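Side-chain contacts in Xaa-Pro Dipeptidase (Alteromonas macleodii, PDB 2QS8), which probably acts as a metal-dependent dipeptidase or carboxypeptidase of the amidohydrolase superfamily, releasing the C-terminal residue of peptide substrates: residues Tyr76-Lys79 and Ala80-Pro83; Val110-Val113 and Gly114-Gly117; Ser116-Val119 and Ala120-Arg124. All coordinates share one frame; numbering follows the deposited sequence.

Contact 1: Tyr76-Lys79 and Ala80-Pro83; sequences YQSK and AQAP
S78 OG and S78 O receive the backbone NH groups of Q81 and A82, an ST motif that closes a compact turn: the hydroxyl takes the NH three residues on, the carbonyl the NH four residues on. S78 OG lies 3.2 Å from Q81 N, with an N-H...O angle of 144°, while S78 O takes A82 N at 2.8 Å and more nearly straight (155°). Q81 N also makes a weak bond to S78 O at 3.1 Å, so this donor is shared between hydroxyl and carbonyl. The hydroxyl can reach forward because chi1 is 64°, which sets OG between the backbone N and the carbonyl carbon. With an alanine here the hydroxyl acceptor is gone, and Q81 N is likely to be left with the weak, bent bond to the carbonyl. Beside the turn, the extended side chain of Q77 crosses the proline ring at about a right angle, with Q77 OE1 3.2 Å from P83 CD. Farther out, this barrel loop between strand 69-70 and helix 88-104 leans on a second loop. Y76 touches L202, a residue of the methionine pocket, and its ring meets that of F294; S78 packs on F293, whose backbone is hydrogen-bonded to that of K79.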
loop_
_atom_site.group_PDB
_atom_site.type_symbol
_atom_site.label_atom_id
_atom_site.label_comp_id
_atom_site.label_asym_id
_atom_site.label_seq_id
_atom_site.Cartn_x
_atom_site.Cartn_y
_atom_site.Cartn_z
ATOM N N TYR A 76 -27.782 8.326 -21.968
ATOM C CA TYR A 76 -27.070 9.574 -22.215
ATOM C C TYR A 76 -27.946 10.704 -22.752
ATOM O O TYR A 76 -28.627 10.546 -23.764
ATOM C CB TYR A 76 -25.898 9.361 -23.182
ATOM C CG TYR A 76 -24.853 10.429 -23.019
ATOM C CD1 TYR A 76 -23.966 10.394 -21.945
ATOM C CD2 TYR A 76 -24.831 11.546 -23.856
ATOM C CE1 TYR A 76 -23.093 11.441 -21.695
ATOM C CE2 TYR A 76 -23.958 12.605 -23.616
ATOM C CZ TYR A 76 -23.095 12.548 -22.527
ATOM O OH TYR A 76 -22.255 13.606 -22.241
ATOM N N GLN A 77 -27.916 11.837 -22.063
ATOM C CA GLN A 77 -28.682 13.011 -22.465
ATOM C C GLN A 77 -27.726 14.175 -22.667
ATOM O O GLN A 77 -26.685 14.259 -22.008
ATOM C CB GLN A 77 -29.706 13.385 -21.388
ATOM C CG GLN A 77 -30.858 12.406 -21.237
ATOM C CD GLN A 77 -31.810 12.791 -20.127
ATOM O OE1 GLN A 77 -31.441 12.794 -18.953
ATOM N NE2 GLN A 77 -33.044 13.121 -20.491
ATOM N N SER A 78 -28.082 15.072 -23.578
ATOM C CA SER A 78 -27.284 16.258 -23.857
ATOM C C SER A 78 -27.162 17.113 -22.589
ATOM O O SER A 78 -27.915 16.923 -21.623
ATOM C CB SER A 78 -27.966 17.095 -24.941
ATOM O OG SER A 78 -29.214 17.583 -24.476
ATOM N N LYS A 79 -26.210 18.046 -22.607
ATOM C CA LYS A 79 -26.002 18.957 -21.494
ATOM C C LYS A 79 -27.300 19.706 -21.191
ATOM O O LYS A 79 -27.671 19.886 -20.033
ATOM C CB LYS A 79 -24.903 19.965 -21.826
ATOM C CG LYS A 79 -23.509 19.365 -21.899
ATOM C CD LYS A 79 -22.462 20.425 -22.250
ATOM C CE LYS A 79 -22.366 21.505 -21.178
ATOM N NZ LYS A 79 -21.369 22.545 -21.550
ATOM N N ALA A 80 -27.994 20.127 -22.240
ATOM C CA ALA A 80 -29.251 20.844 -22.077
ATOM C C ALA A 80 -30.373 20.005 -21.459
ATOM O O ALA A 80 -31.195 20.529 -20.711
ATOM C CB ALA A 80 -29.705 21.407 -23.428
ATOM N N GLN A 81 -30.407 18.706 -21.762
ATOM C CA GLN A 81 -31.467 17.826 -21.252
ATOM C C GLN A 81 -31.154 17.117 -19.935
ATOM O O GLN A 81 -32.063 16.799 -19.167
ATOM C CB GLN A 81 -31.811 16.743 -22.287
ATOM C CG GLN A 81 -32.383 17.217 -23.629
ATOM C CD GLN A 81 -33.791 17.761 -23.509
ATOM O OE1 GLN A 81 -34.576 17.300 -22.681
ATOM N NE2 GLN A 81 -34.126 18.737 -24.350
ATOM N N ALA A 82 -29.874 16.852 -19.688
ATOM C CA ALA A 82 -29.436 16.137 -18.488
ATOM C C ALA A 82 -29.887 16.736 -17.165
ATOM O O ALA A 82 -29.794 17.939 -16.960
ATOM C CB ALA A 82 -27.912 16.011 -18.488
ATOM N N PRO A 83 -30.388 15.893 -16.243
ATOM C CA PRO A 83 -30.830 16.412 -14.937
ATOM C C PRO A 83 -29.606 16.893 -14.153
ATOM O O PRO A 83 -28.475 16.488 -14.445
ATOM C CB PRO A 83 -31.518 15.206 -14.293
ATOM C CG PRO A 83 -30.788 14.030 -14.905
ATOM C CD PRO A 83 -30.627 14.444 -16.355
#

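Contact 2: Val110-Val113 and Gly114-Gly117; sequences VRQV and GDSG
D115 OD1 receives the side-chain amide of Q112 and, from beyond these segments, the backbone NH of A120. The bond from Q112 NE2 is weak: 3.4 Å long, although its N-H...O angle of 148° is fair. The two side chains cross at about a right angle, with amide and carboxylate planes 60° apart, so the contact is one N-H directed at one oxygen and the flat groups do not stack. Q112 NE2 also lies 3.6 Å from D115 CB. The stronger hold on the glutamine is outside the pair, where its OE1 accepts from F72 N.

The second carboxylate oxygen closes an Asx turn. G117 N reaches D115 OD2 at 2.6 Å on the anti side, 21° out of the carboxylate plane, and V119 N is a further donor to the same atom. With CG set between the backbone N and the carbonyl carbon of D115, the carboxylate faces Q112 with one oxygen and the following loop with the other, which should fix its rotation. Backbone shape matters just before it: G114 has a positive phi, and a CB there would fall 2.2 Å from V113 O.

The segments run off the C-terminal end of barrel strand 107-112. G114 O accepts from ND1 of the metal ligand H71, a second-shell bond consistent with orienting that imidazole, and the V113 side chain, about 5 Å from the magnesium ion, packs against H69 of strand 69-70 and A233 of strand 231-236, while D115 reaches over to the start of helix 119-128.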
loop_
_atom_site.group_PDB
_atom_site.type_symbol
_atom_site.label_atom_id
_atom_site.label_comp_id
_atom_site.label_asym_id
_atom_site.label_seq_id
_atom_site.Cartn_x
_atom_site.Cartn_y
_atom_site.Cartn_z
ATOM N N VAL A 110 -29.086 -10.507 -20.566
ATOM C CA VAL A 110 -28.175 -9.399 -20.825
ATOM C C VAL A 110 -27.027 -9.417 -19.829
ATOM O O VAL A 110 -27.136 -9.987 -18.746
ATOM C CB VAL A 110 -28.874 -8.003 -20.720
ATOM C CG1 VAL A 110 -29.987 -7.888 -21.749
ATOM C CG2 VAL A 110 -29.434 -7.791 -19.319
ATOM N N ARG A 111 -25.919 -8.803 -20.222
ATOM C CA ARG A 111 -24.761 -8.684 -19.361
ATOM C C ARG A 111 -24.588 -7.176 -19.087
ATOM O O ARG A 111 -24.215 -6.424 -19.994
ATOM C CB ARG A 111 -23.504 -9.238 -20.058
ATOM C CG ARG A 111 -22.275 -9.331 -19.154
ATOM C CD ARG A 111 -21.014 -9.833 -19.886
ATOM N NE ARG A 111 -20.586 -8.915 -20.936
ATOM C CZ ARG A 111 -19.398 -8.942 -21.522
ATOM N NH1 ARG A 111 -18.500 -9.852 -21.170
ATOM N NH2 ARG A 111 -19.092 -8.035 -22.438
ATOM N N GLN A 112 -24.906 -6.727 -17.871
ATOM C CA GLN A 112 -24.723 -5.317 -17.529
ATOM C C GLN A 112 -23.264 -5.148 -17.115
ATOM O O GLN A 112 -22.812 -5.730 -16.126
ATOM C CB GLN A 112 -25.613 -4.892 -16.360
ATOM C CG GLN A 112 -25.369 -3.438 -15.957
ATOM C CD GLN A 112 -26.626 -2.592 -16.006
ATOM O OE1 GLN A 112 -27.524 -2.841 -16.811
ATOM N NE2 GLN A 112 -26.687 -1.576 -15.158
ATOM N N VAL A 113 -22.530 -4.348 -17.865
ATOM C CA VAL A 113 -21.135 -4.146 -17.559
ATOM C C VAL A 113 -20.829 -2.745 -17.048
ATOM O O VAL A 113 -19.990 -2.048 -17.620
ATOM C CB VAL A 113 -20.253 -4.455 -18.788
ATOM C CG1 VAL A 113 -20.230 -5.967 -19.037
ATOM C CG2 VAL A 113 -20.803 -3.738 -20.007
ATOM N N GLY A 114 -21.510 -2.352 -15.970
ATOM C CA GLY A 114 -21.266 -1.050 -15.372
ATOM C C GLY A 114 -22.439 -0.181 -14.933
ATOM O O GLY A 114 -23.340 0.095 -15.711
ATOM N N ASP A 115 -22.415 0.235 -13.669
ATOM C CA ASP A 115 -23.411 1.147 -13.101
ATOM C C ASP A 115 -22.783 1.684 -11.822
ATOM O O ASP A 115 -21.673 1.272 -11.480
ATOM C CB ASP A 115 -24.770 0.462 -12.828
ATOM C CG ASP A 115 -24.682 -0.698 -11.849
ATOM O OD1 ASP A 115 -24.938 -1.846 -12.275
ATOM O OD2 ASP A 115 -24.381 -0.469 -10.658
ATOM N N SER A 116 -23.461 2.586 -11.113
ATOM C CA SER A 116 -22.871 3.161 -9.904
ATOM C C SER A 116 -22.400 2.127 -8.874
ATOM O O SER A 116 -21.626 2.455 -7.978
ATOM C CB SER A 116 -23.821 4.180 -9.261
ATOM O OG SER A 116 -25.041 3.591 -8.848
ATOM N N GLY A 117 -22.852 0.884 -9.004
ATOM C CA GLY A 117 -22.408 -0.153 -8.088
ATOM C C GLY A 117 -23.359 -1.296 -7.752
ATOM O O GLY A 117 -22.995 -2.463 -7.859
#

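Contact 3: Ser116-Val119 and Ala120-Arg124; sequences SGLV and AISLR
L118 O is gripped twice by S122, once by its hydroxyl and once by its backbone NH. S122 OG donates to L118 O at 2.7 Å, tilted only 18° from the carbonyl plane, whereas S122 N, at 3.0 Å from L118 O, sits well above that plane. The serine hydroxyl folds back onto the helix because chi1 of -62° places OG beside its own backbone N, opposite the carbonyl carbon. One step on, L123 N meets V119 O at 2.9 Å, nearly straight (161°), as a regular helical bond.

L118 occupies the N-cap position of helix 119-128, the helix that follows strand 107-112 in a TIM-barrel beta-alpha unit. With an apolar N-cap side chain, the first-turn NH groups have other acceptors: D115 takes the first two, and a water 2.8 Å from I121 N takes the third. The same water donates to G117 O at 3.1 Å and thereby bridges the loop to the first turn.

Apolar contact is slighter, with L118 CD1 3.9 Å from I121 CG2. V119 and L123 pack on helix 88-104, A120 and I121 on A139 of strand 136-139, and L118 touches V159 of the second subunit.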
loop_
_atom_site.group_PDB
_atom_site.type_symbol
_atom_site.label_atom_id
_atom_site.label_comp_id
_atom_site.label_asym_id
_atom_site.label_seq_id
_atom_site.Cartn_x
_atom_site.Cartn_y
_atom_site.Cartn_z
ATOM N N SER A 116 -23.461 2.586 -11.113
ATOM C CA SER A 116 -22.871 3.161 -9.904
ATOM C C SER A 116 -22.400 2.127 -8.874
ATOM O O SER A 116 -21.626 2.455 -7.978
ATOM C CB SER A 116 -23.821 4.180 -9.261
ATOM O OG SER A 116 -25.041 3.591 -8.848
ATOM N N GLY A 117 -22.852 0.884 -9.004
ATOM C CA GLY A 117 -22.408 -0.153 -8.088
ATOM C C GLY A 117 -23.359 -1.296 -7.752
ATOM O O GLY A 117 -22.995 -2.463 -7.859
ATOM N N LEU A 118 -24.581 -0.970 -7.350
ATOM C CA LEU A 118 -25.538 -1.984 -6.948
ATOM C C LEU A 118 -26.846 -1.983 -7.742
ATOM O O LEU A 118 -27.800 -2.671 -7.376
ATOM C CB LEU A 118 -25.839 -1.811 -5.453
ATOM C CG LEU A 118 -24.970 -2.537 -4.416
ATOM C CD1 LEU A 118 -25.184 -4.033 -4.575
ATOM C CD2 LEU A 118 -23.505 -2.211 -4.588
ATOM N N VAL A 119 -26.897 -1.223 -8.829
ATOM C CA VAL A 119 -28.120 -1.159 -9.621
ATOM C C VAL A 119 -28.459 -2.501 -10.291
ATOM O O VAL A 119 -29.452 -3.137 -9.939
ATOM C CB VAL A 119 -28.037 -0.029 -10.673
ATOM C CG1 VAL A 119 -29.366 0.096 -11.423
ATOM C CG2 VAL A 119 -27.704 1.290 -9.979
ATOM N N ALA A 120 -27.647 -2.940 -11.240
ATOM C CA ALA A 120 -27.914 -4.211 -11.907
ATOM C C ALA A 120 -27.942 -5.393 -10.911
ATOM O O ALA A 120 -28.750 -6.312 -11.050
ATOM C CB ALA A 120 -26.865 -4.468 -13.000
ATOM N N ILE A 121 -27.064 -5.373 -9.912
ATOM C CA ILE A 121 -27.043 -6.457 -8.942
ATOM C C ILE A 121 -28.396 -6.544 -8.218
ATOM O O ILE A 121 -28.971 -7.627 -8.081
ATOM C CB ILE A 121 -25.918 -6.250 -7.921
ATOM C CG1 ILE A 121 -24.563 -6.509 -8.596
ATOM C CG2 ILE A 121 -26.138 -7.134 -6.706
ATOM C CD1 ILE A 121 -23.380 -5.988 -7.819
ATOM N N SER A 122 -28.904 -5.404 -7.761
ATOM C CA SER A 122 -30.191 -5.390 -7.071
ATOM C C SER A 122 -31.345 -5.757 -8.012
ATOM O O SER A 122 -32.264 -6.481 -7.641
ATOM C CB SER A 122 -30.453 -4.013 -6.456
ATOM O OG SER A 122 -29.470 -3.693 -5.487
ATOM N N LEU A 123 -31.289 -5.264 -9.239
ATOM C CA LEU A 123 -32.342 -5.545 -10.198
ATOM C C LEU A 123 -32.367 -7.044 -10.522
ATOM O O LEU A 123 -33.436 -7.665 -10.568
ATOM C CB LEU A 123 -32.119 -4.725 -11.464
ATOM C CG LEU A 123 -33.265 -4.713 -12.474
ATOM C CD1 LEU A 123 -34.546 -4.273 -11.766
ATOM C CD2 LEU A 123 -32.929 -3.785 -13.634
ATOM N N ARG A 124 -31.180 -7.606 -10.729
ATOM C CA ARG A 124 -31.028 -9.028 -11.034
ATOM C C ARG A 124 -31.666 -9.856 -9.930
ATOM O O ARG A 124 -32.463 -10.745 -10.203
ATOM C CB ARG A 124 -29.542 -9.399 -11.140
ATOM C CG ARG A 124 -29.282 -10.890 -11.273
ATOM C CD ARG A 124 -27.844 -11.230 -10.901
ATOM N NE ARG A 124 -27.614 -11.129 -9.462
ATOM C CZ ARG A 124 -26.417 -11.001 -8.899
ATOM N NH1 ARG A 124 -25.322 -10.951 -9.650
ATOM N NH2 ARG A 124 -26.320 -10.921 -7.580
HETATM O O HOH W 1 -24.776 -3.735 -9.988
#

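Contact 1 is a surface turn, whereas contacts 2 and 3 are mainly buried. Centres of contacts 1 and 2 lie about 21 Å apart, and neither contact 2 nor contact 3 touches the first. These two share S116 and G117, have centres about 7 Å apart, and together carry the chain from strand 107-112 into helix 119-128; besides polar bonding, Q112 CG packs 3.5 Å from A120 CB. Each contact satisfies backbone NH groups differently: a serine hydroxyl and carbonyl in contact 1, a buried carboxylate in contact 2, the N-cap and first helical carbonyls and a water in contact 3. Contact 2 lies nearer the magnesium ion than contact 3, the side chains of V113 and A120 being about 5 Å and 12 Å from it.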